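Local coordinates for protein acylneuraminate lyase (Mycoplasma synoviae, PDB 4N4P) that belongs to the dihydrodipicolinate synthetase family of TIM-barrel proteins and is built as a parallel eight-stranded barrel ringed by helices, at residues 80-85 against 105-110. Residues are numbered along the deposited sequence; the frame is centred on the assembly and turned at random.
Sequences IAQIGS and AISAIT
Gln82 reaches Ile109 because its CG stands anti to the backbone N (chi1 -164°) and the chain then bends at chi2 (-67°), bringing the amide beside Ala108 CA and the backbone N of Ile109 in the neighbouring segment. The two segments belong to adjacent parallel strands of a TIM barrel, joined by helix 88-100 in a beta-alpha-beta crossover; the last residues of strand 78-82 pair along strand 105-108, and the loops that follow them also touch. Pairing is parallel: Ala81 N donates to Ala105 O, Ala81 O accepts from Ser107 N, and Ile83 N donates to Ser107 O at 2.9 Å.

Past Ile83 the backbone pairing gives way to the glutamine, whose OE1 accepts two N-H groups from opposite faces of the amide plane. Ile109 N lies 2.9 Å from Gln82 OE1, with a nearly straight N-H...O angle of 160° and a modest tilt from the plane. Gly84 N, from the glutamine's own segment, comes in more steeply above the other face. Together with a hydrogen bond made elsewhere by NE2, these grips should fix the rotation of the buried amide.

Two layers flank the strands. On the side of helix 88-100, Ile83 and Ile106 cross at an angle and touch through their CD1 methyls, 3.8 Å apart, with Leu94 and Ala95 of that helix against Ile83 and Ala98 against Ile106. The barrel interior receives Ile80, Gln82, Ala105 and Ser107; here Ser107 OG hydrogen-bonds Tyr46 OH while packing against the aliphatic part of Gln82. Phe54 touches both Gln82 and Ile109. The methyl Ile109 CG2 sits beside the same amide, 3.5 Å from Gln82 OE1.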
loop_
_atom_site.group_PDB
_atom_site.type_symbol
_atom_site.label_atom_id
_atom_site.label_comp_id
_atom_site.label_asym_id
_atom_site.label_seq_id
_atom_site.Cartn_x
_atom_site.Cartn_y
_atom_site.Cartn_z
ATOM N N ILE A 80 -2.766 -15.932 -29.896
ATOM C CA ILE A 80 -1.861 -14.937 -29.357
ATOM C C ILE A 80 -0.859 -15.657 -28.481
ATOM O O ILE A 80 -1.239 -16.491 -27.678
ATOM C CB ILE A 80 -2.600 -13.869 -28.513
ATOM C CG1 ILE A 80 -3.754 -13.237 -29.317
ATOM C CG2 ILE A 80 -1.627 -12.797 -28.053
ATOM C CD1 ILE A 80 -4.590 -12.256 -28.512
ATOM N N ALA A 81 0.428 -15.355 -28.662
ATOM C CA ALA A 81 1.486 -15.951 -27.844
ATOM C C ALA A 81 2.159 -14.911 -26.970
ATOM O O ALA A 81 2.671 -13.919 -27.473
ATOM C CB ALA A 81 2.570 -16.605 -28.754
ATOM N N GLN A 82 2.186 -15.161 -25.662
ATOM C CA GLN A 82 2.965 -14.326 -24.736
ATOM C C GLN A 82 4.395 -14.847 -24.819
ATOM O O GLN A 82 4.615 -16.037 -24.628
ATOM C CB GLN A 82 2.426 -14.490 -23.308
ATOM C CG GLN A 82 2.892 -13.409 -22.329
ATOM C CD GLN A 82 4.374 -13.462 -22.048
ATOM O OE1 GLN A 82 5.052 -12.448 -22.104
ATOM N NE2 GLN A 82 4.884 -14.649 -21.717
ATOM N N ILE A 83 5.356 -13.979 -25.152
ATOM C CA ILE A 83 6.694 -14.452 -25.516
ATOM C C ILE A 83 7.779 -13.740 -24.720
ATOM O O ILE A 83 8.970 -13.947 -24.955
ATOM C CB ILE A 83 6.949 -14.262 -27.037
ATOM C CG1 ILE A 83 6.815 -12.784 -27.410
ATOM C CG2 ILE A 83 5.984 -15.159 -27.857
ATOM C CD1 ILE A 83 7.728 -12.396 -28.566
ATOM N N GLY A 84 7.354 -12.908 -23.779
ATOM C CA GLY A 84 8.268 -12.111 -22.990
ATOM C C GLY A 84 8.947 -12.852 -21.851
ATOM O O GLY A 84 8.430 -13.837 -21.340
ATOM N N SER A 85 10.106 -12.332 -21.463
ATOM C CA SER A 85 10.880 -12.781 -20.297
ATOM C C SER A 85 12.053 -11.815 -20.158
ATOM O O SER A 85 12.178 -10.847 -20.920
ATOM C CB SER A 85 11.385 -14.237 -20.436
ATOM O OG SER A 85 12.474 -14.349 -21.361
ATOM N N ALA A 105 -1.113 -12.439 -33.072
ATOM C CA ALA A 105 -0.411 -11.417 -32.313
ATOM C C ALA A 105 0.538 -12.079 -31.314
ATOM O O ALA A 105 0.441 -13.280 -31.027
ATOM C CB ALA A 105 -1.387 -10.493 -31.544
ATOM N N ILE A 106 1.404 -11.258 -30.754
ATOM C CA ILE A 106 2.229 -11.658 -29.629
ATOM C C ILE A 106 1.980 -10.664 -28.520
ATOM O O ILE A 106 1.404 -9.587 -28.750
ATOM C CB ILE A 106 3.756 -11.690 -29.970
ATOM C CG1 ILE A 106 4.198 -10.346 -30.578
ATOM C CG2 ILE A 106 4.088 -12.877 -30.885
ATOM C CD1 ILE A 106 5.692 -10.219 -30.848
ATOM N N SER A 107 2.383 -11.032 -27.303
ATOM C CA SER A 107 2.347 -10.098 -26.202
ATOM C C SER A 107 3.638 -10.319 -25.439
ATOM O O SER A 107 4.297 -11.349 -25.615
ATOM C CB SER A 107 1.123 -10.346 -25.296
ATOM O OG SER A 107 1.300 -11.571 -24.599
ATOM N N ALA A 108 3.997 -9.373 -24.575
ATOM C CA ALA A 108 5.181 -9.551 -23.732
ATOM C C ALA A 108 4.920 -8.896 -22.399
ATOM O O ALA A 108 4.591 -7.705 -22.332
ATOM C CB ALA A 108 6.411 -8.945 -24.379
ATOM N N ILE A 109 5.053 -9.674 -21.334
ATOM C CA ILE A 109 4.960 -9.112 -19.999
ATOM C C ILE A 109 5.975 -7.980 -19.764
ATOM O O ILE A 109 7.049 -7.954 -20.366
ATOM C CB ILE A 109 5.137 -10.201 -18.932
ATOM C CG1 ILE A 109 6.467 -10.939 -19.163
ATOM C CG2 ILE A 109 3.996 -11.216 -19.033
ATOM C CD1 ILE A 109 7.084 -11.323 -17.877
ATOM N N THR A 110 5.637 -7.073 -18.861
ATOM C CA THR A 110 6.575 -6.101 -18.318
ATOM C C THR A 110 7.808 -6.823 -17.751
ATOM O O THR A 110 7.651 -7.814 -17.042
ATOM C CB THR A 110 5.903 -5.352 -17.126
ATOM O OG1 THR A 110 4.591 -4.908 -17.509
ATOM C CG2 THR A 110 6.731 -4.161 -16.676
#